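Local atomic coordinates of surface glycoprotein (Trypanosoma brucei, PDB entry 5KLH), a protein that is a transmembrane surface glycoprotein of insect-stage trypanosomes whose bilobed ectodomain, the part described here, may act in sensing. Residues E172-G184 against Y203-M217. Numbering follows the deposited sequence.
Sequences ESTQYQSALYSFG and YSEGDPFIALERETM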
loop_
_atom_site.group_PDB
_atom_site.type_symbol
_atom_site.label_atom_id
_atom_site.label_comp_id
_atom_site.label_asym_id
_atom_site.label_seq_id
_atom_site.Cartn_x
_atom_site.Cartn_y
_atom_site.Cartn_z
ATOM N N GLU A 172 15.611 6.280 -1.657
ATOM C CA GLU A 172 14.368 5.518 -1.719
ATOM C C GLU A 172 14.552 4.151 -1.090
ATOM O O GLU A 172 15.568 3.466 -1.329
ATOM C CB GLU A 172 13.828 5.334 -3.142
ATOM C CG GLU A 172 12.396 4.752 -3.059
ATOM C CD GLU A 172 11.693 4.473 -4.377
ATOM O OE1 GLU A 172 12.325 4.496 -5.462
ATOM O OE2 GLU A 172 10.471 4.197 -4.305
ATOM N N SER A 173 13.575 3.776 -0.273
ATOM C CA SER A 173 13.539 2.454 0.335
ATOM C C SER A 173 13.586 1.357 -0.714
ATOM O O SER A 173 12.957 1.451 -1.781
ATOM C CB SER A 173 12.290 2.296 1.209
ATOM O OG SER A 173 12.248 1.012 1.806
ATOM N N THR A 174 14.354 0.325 -0.389
ATOM C CA THR A 174 14.405 -0.919 -1.131
ATOM C C THR A 174 13.226 -1.816 -0.777
ATOM O O THR A 174 12.587 -2.406 -1.648
ATOM C CB THR A 174 15.714 -1.677 -0.833
ATOM O OG1 THR A 174 16.828 -0.869 -1.225
ATOM C CG2 THR A 174 15.747 -2.986 -1.578
ATOM N N GLN A 175 12.923 -1.899 0.512
ATOM C CA GLN A 175 11.950 -2.867 0.984
ATOM C C GLN A 175 10.514 -2.349 0.861
ATOM O O GLN A 175 9.586 -3.106 0.559
ATOM C CB GLN A 175 12.245 -3.243 2.431
ATOM C CG GLN A 175 11.478 -4.465 2.898
ATOM C CD GLN A 175 11.743 -5.659 2.004
ATOM O OE1 GLN A 175 12.865 -6.130 1.916
ATOM N NE2 GLN A 175 10.708 -6.134 1.307
ATOM N N TYR A 176 10.318 -1.060 1.082
ATOM C CA TYR A 176 8.959 -0.525 1.053
ATOM C C TYR A 176 8.719 0.300 -0.194
ATOM O O TYR A 176 9.302 1.376 -0.346
ATOM C CB TYR A 176 8.696 0.325 2.301
ATOM C CG TYR A 176 8.732 -0.448 3.596
ATOM C CD1 TYR A 176 9.923 -0.611 4.304
ATOM C CD2 TYR A 176 7.580 -1.027 4.107
ATOM C CE1 TYR A 176 9.946 -1.329 5.483
ATOM C CE2 TYR A 176 7.602 -1.747 5.283
ATOM C CZ TYR A 176 8.783 -1.882 5.965
ATOM O OH TYR A 176 8.817 -2.599 7.132
ATOM N N GLN A 177 7.858 -0.191 -1.088
ATOM C CA GLN A 177 7.522 0.543 -2.302
ATOM C C GLN A 177 6.270 1.377 -2.057
ATOM O O GLN A 177 5.853 2.154 -2.907
ATOM C CB GLN A 177 7.319 -0.405 -3.487
ATOM C CG GLN A 177 8.620 -1.011 -4.065
ATOM C CD GLN A 177 8.811 -2.474 -3.693
ATOM O OE1 GLN A 177 8.133 -2.994 -2.812
ATOM N NE2 GLN A 177 9.732 -3.146 -4.374
ATOM N N SER A 178 5.653 1.164 -0.898
ATOM C CA SER A 178 4.578 2.017 -0.406
ATOM C C SER A 178 4.613 2.024 1.112
ATOM O O SER A 178 5.145 1.086 1.725
ATOM C CB SER A 178 3.210 1.529 -0.912
ATOM O OG SER A 178 2.152 2.283 -0.315
ATOM N N ALA A 179 4.051 3.072 1.715
ATOM C CA ALA A 179 3.886 3.087 3.167
ATOM C C ALA A 179 2.686 2.271 3.599
ATOM O O ALA A 179 2.570 1.923 4.774
ATOM C CB ALA A 179 3.751 4.521 3.689
ATOM N N LEU A 180 1.770 1.984 2.665
ATOM C CA LEU A 180 0.580 1.198 2.991
ATOM C C LEU A 180 0.802 -0.308 2.851
ATOM O O LEU A 180 1.390 -0.756 1.882
ATOM C CB LEU A 180 -0.597 1.592 2.096
ATOM C CG LEU A 180 -1.301 2.931 2.238
ATOM C CD1 LEU A 180 -2.461 2.942 1.259
ATOM C CD2 LEU A 180 -1.820 3.089 3.654
ATOM N N TYR A 181 0.316 -1.087 3.812
ATOM C CA TYR A 181 0.294 -2.541 3.687
ATOM C C TYR A 181 -0.428 -2.906 2.389
ATOM O O TYR A 181 -1.465 -2.314 2.103
ATOM C CB TYR A 181 -0.429 -3.136 4.890
ATOM C CG TYR A 181 -0.352 -4.630 5.037
ATOM C CD1 TYR A 181 0.691 -5.211 5.725
ATOM C CD2 TYR A 181 -1.347 -5.448 4.539
ATOM C CE1 TYR A 181 0.756 -6.575 5.899
ATOM C CE2 TYR A 181 -1.296 -6.817 4.712
ATOM C CZ TYR A 181 -0.233 -7.372 5.385
ATOM O OH TYR A 181 -0.161 -8.733 5.567
ATOM N N SER A 182 0.075 -3.864 1.606
ATOM C CA SER A 182 1.237 -4.699 1.935
ATOM C C SER A 182 2.567 -4.223 1.343
ATOM O O SER A 182 3.457 -5.041 1.087
ATOM C CB SER A 182 0.966 -6.138 1.479
ATOM O OG SER A 182 0.411 -6.146 0.167
ATOM N N PHE A 183 2.692 -2.912 1.131
ATOM C CA PHE A 183 3.968 -2.257 0.830
ATOM C C PHE A 183 4.525 -2.475 -0.577
ATOM O O PHE A 183 5.662 -2.103 -0.840
ATOM C CB PHE A 183 5.034 -2.674 1.857
ATOM C CG PHE A 183 4.550 -2.585 3.282
ATOM C CD1 PHE A 183 4.101 -1.381 3.790
ATOM C CD2 PHE A 183 4.505 -3.709 4.089
ATOM C CE1 PHE A 183 3.640 -1.293 5.084
ATOM C CE2 PHE A 183 4.045 -3.632 5.390
ATOM C CZ PHE A 183 3.597 -2.420 5.887
ATOM N N GLY A 184 3.718 -3.027 -1.476
ATOM C CA GLY A 184 4.089 -3.133 -2.879
ATOM C C GLY A 184 3.822 -1.859 -3.652
ATOM O O GLY A 184 3.184 -0.928 -3.135
ATOM N N TYR A 203 7.235 9.137 3.493
ATOM C CA TYR A 203 7.539 8.700 4.856
ATOM C C TYR A 203 8.964 8.216 4.979
ATOM O O TYR A 203 9.598 7.826 3.976
ATOM C CB TYR A 203 6.613 7.554 5.283
ATOM C CG TYR A 203 5.191 7.983 5.493
ATOM C CD1 TYR A 203 4.324 8.093 4.424
ATOM C CD2 TYR A 203 4.717 8.286 6.768
ATOM C CE1 TYR A 203 3.002 8.511 4.615
ATOM C CE2 TYR A 203 3.413 8.698 6.968
ATOM C CZ TYR A 203 2.561 8.811 5.884
ATOM O OH TYR A 203 1.252 9.224 6.067
ATOM N N SER A 204 9.462 8.179 6.210
ATOM C CA SER A 204 10.691 7.441 6.477
ATOM C C SER A 204 10.319 6.011 6.870
ATOM O O SER A 204 9.226 5.775 7.388
ATOM C CB SER A 204 11.536 8.117 7.567
ATOM O OG SER A 204 10.913 8.040 8.842
ATOM N N GLU A 205 11.213 5.066 6.581
ATOM C CA GLU A 205 10.987 3.655 6.877
ATOM C C GLU A 205 10.583 3.384 8.312
ATOM O O GLU A 205 9.778 2.496 8.569
ATOM C CB GLU A 205 12.247 2.819 6.577
ATOM C CG GLU A 205 12.440 2.459 5.146
ATOM C CD GLU A 205 13.536 1.420 4.962
ATOM O OE1 GLU A 205 14.472 1.349 5.805
ATOM O OE2 GLU A 205 13.480 0.703 3.950
ATOM N N GLY A 206 11.183 4.102 9.257
ATOM C CA GLY A 206 10.889 3.840 10.655
ATOM C C GLY A 206 9.658 4.550 11.196
ATOM O O GLY A 206 9.415 4.525 12.409
ATOM N N ASP A 207 8.865 5.170 10.323
ATOM C CA ASP A 207 7.676 5.884 10.813
ATOM C C ASP A 207 6.678 4.951 11.473
ATOM O O ASP A 207 6.456 3.845 10.999
ATOM C CB ASP A 207 6.979 6.632 9.682
ATOM C CG ASP A 207 6.050 7.695 10.202
ATOM O OD1 ASP A 207 6.536 8.825 10.386
ATOM O OD2 ASP A 207 4.842 7.400 10.411
ATOM N N PRO A 208 6.044 5.401 12.565
ATOM C CA PRO A 208 5.047 4.541 13.205
ATOM C C PRO A 208 3.853 4.227 12.298
ATOM O O PRO A 208 3.174 3.222 12.503
ATOM C CB PRO A 208 4.612 5.375 14.415
ATOM C CG PRO A 208 5.855 6.141 14.780
ATOM C CD PRO A 208 6.409 6.548 13.419
ATOM N N PHE A 209 3.584 5.081 11.315
ATOM C CA PHE A 209 2.514 4.780 10.361
ATOM C C PHE A 209 2.818 3.461 9.634
ATOM O O PHE A 209 1.935 2.609 9.467
ATOM C CB PHE A 209 2.350 5.935 9.356
ATOM C CG PHE A 209 1.274 5.708 8.315
ATOM C CD1 PHE A 209 1.572 5.091 7.115
ATOM C CD2 PHE A 209 -0.017 6.157 8.526
ATOM C CE1 PHE A 209 0.598 4.884 6.156
ATOM C CE2 PHE A 209 -0.998 5.959 7.568
ATOM C CZ PHE A 209 -0.685 5.323 6.379
ATOM N N ILE A 210 4.063 3.302 9.200
ATOM C CA ILE A 210 4.462 2.093 8.482
ATOM C C ILE A 210 4.512 0.909 9.453
ATOM O O ILE A 210 4.006 -0.171 9.144
ATOM C CB ILE A 210 5.808 2.291 7.775
ATOM C CG1 ILE A 210 5.626 3.246 6.590
ATOM C CG2 ILE A 210 6.386 0.951 7.339
ATOM C CD1 ILE A 210 6.924 3.660 5.913
ATOM N N ALA A 211 5.081 1.123 10.640
ATOM C CA ALA A 211 5.091 0.076 11.667
ATOM C C ALA A 211 3.687 -0.422 12.019
ATOM O O ALA A 211 3.467 -1.632 12.148
ATOM C CB ALA A 211 5.804 0.567 12.911
ATOM N N LEU A 212 2.731 0.497 12.169
ATOM C CA LEU A 212 1.359 0.117 12.453
ATOM C C LEU A 212 0.753 -0.672 11.294
ATOM O O LEU A 212 0.095 -1.694 11.519
ATOM C CB LEU A 212 0.520 1.362 12.765
ATOM C CG LEU A 212 -0.886 1.136 13.305
ATOM C CD1 LEU A 212 -0.811 0.390 14.642
ATOM C CD2 LEU A 212 -1.608 2.465 13.467
ATOM N N GLU A 213 0.992 -0.215 10.061
ATOM C CA GLU A 213 0.503 -0.910 8.878
ATOM C C GLU A 213 1.012 -2.337 8.876
ATOM O O GLU A 213 0.271 -3.274 8.591
ATOM C CB GLU A 213 0.962 -0.205 7.588
ATOM C CG GLU A 213 0.190 1.053 7.258
ATOM C CD GLU A 213 -1.240 0.774 6.813
ATOM O OE1 GLU A 213 -1.447 -0.003 5.858
ATOM O OE2 GLU A 213 -2.180 1.332 7.420
ATOM N N ARG A 214 2.288 -2.486 9.197
ATOM C CA ARG A 214 2.919 -3.802 9.189
ATOM C C ARG A 214 2.364 -4.701 10.275
ATOM O O ARG A 214 1.921 -5.821 10.004
ATOM C CB ARG A 214 4.432 -3.686 9.365
ATOM C CG ARG A 214 5.137 -5.037 9.319
ATOM C CD ARG A 214 6.624 -4.903 9.559
ATOM N NE ARG A 214 6.896 -4.332 10.875
ATOM C CZ ARG A 214 7.501 -3.172 11.083
ATOM N NH1 ARG A 214 7.681 -2.745 12.327
ATOM N NH2 ARG A 214 7.932 -2.437 10.061
ATOM N N GLU A 215 2.392 -4.202 11.506
ATOM C CA GLU A 215 2.110 -5.045 12.668
ATOM C C GLU A 215 0.622 -5.329 12.847
ATOM O O GLU A 215 0.249 -6.241 13.589
ATOM C CB GLU A 215 2.677 -4.408 13.933
ATOM C CG GLU A 215 4.177 -4.273 13.943
ATOM C CD GLU A 215 4.883 -5.617 13.883
ATOM O OE1 GLU A 215 4.547 -6.514 14.686
ATOM O OE2 GLU A 215 5.778 -5.781 13.028
ATOM N N THR A 216 -0.220 -4.565 12.165
ATOM C CA THR A 216 -1.653 -4.831 12.163
ATOM C C THR A 216 -2.156 -5.361 10.828
ATOM O O THR A 216 -3.364 -5.439 10.609
ATOM C CB THR A 216 -2.466 -3.575 12.494
ATOM O OG1 THR A 216 -2.377 -2.645 11.405
ATOM C CG2 THR A 216 -1.957 -2.930 13.787
ATOM N N MET A 217 -1.228 -5.698 9.935
ATOM C CA MET A 217 -1.584 -6.154 8.591
ATOM C C MET A 217 -2.637 -5.287 7.896
ATOM O O MET A 217 -3.604 -5.802 7.325
ATOM C CB MET A 217 -2.061 -7.613 8.643
ATOM C CG MET A 217 -0.998 -8.546 9.141
ATOM S SD MET A 217 -1.448 -10.279 8.968
ATOM C CE MET A 217 -2.635 -10.443 10.300
HETATM O O HOH W 1 14.956 -0.464 2.330
HETATM O O HOH W 2 -3.348 -1.121 3.844
#
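Y181 lays its ring over the C-terminal end of helix 208-215, and M217 CA sits 3.6 Å from the ring centroid, 12° off the normal, a CH-pi contact squarely over one face. With CG anti to the backbone N (chi1 -171°), the tyrosine runs alongside the M217 side chain, both pointing the same way. The residue it covers is the positive-phi C' position of the Schellman motif that ends the helix, a case of an irregular loop packing on a helix terminus. One turn back, E213 bends at chi2 (-71°) and brings OE1 to Y181 N at 2.9 Å; the anti lone pair receives the N-H, and a water lies within hydrogen-bonding distance of both OE1 and Y181 O.

Further along, F183 is sandwiched within its own loop, Y181 CA above one face and Y176 CE2 above the other, and turns an edge to the helix, where its CZ lies 3.6 Å from R214 N. Y176 follows on: I210 CG2 approaches its ring off-centre, 4.1 Å from the centroid, E205 OE2 lies at the ring edge, and its OH accepts from R214 NH2 in the guanidinium plane at 3.1 Å. The same guanidinium is steadied by E215 through NE and by N13 through NH1. The small A179 CB fits among Y203, F209 and I210, and A179 O is buried by the contact with no polar partner in the model. At the far end, the extended E205 side chain takes a very short bond at OE2 from S173 OG, which in turn accepts from Y176 N in an ST motif.

The loop between strands 170-172 and 189-191 thus packs against one side of helix 208-215, whose opposite side meets helix 12-20 through A211 and L212 on F14, while Y203 and S173 tie both segments to strand 145-164.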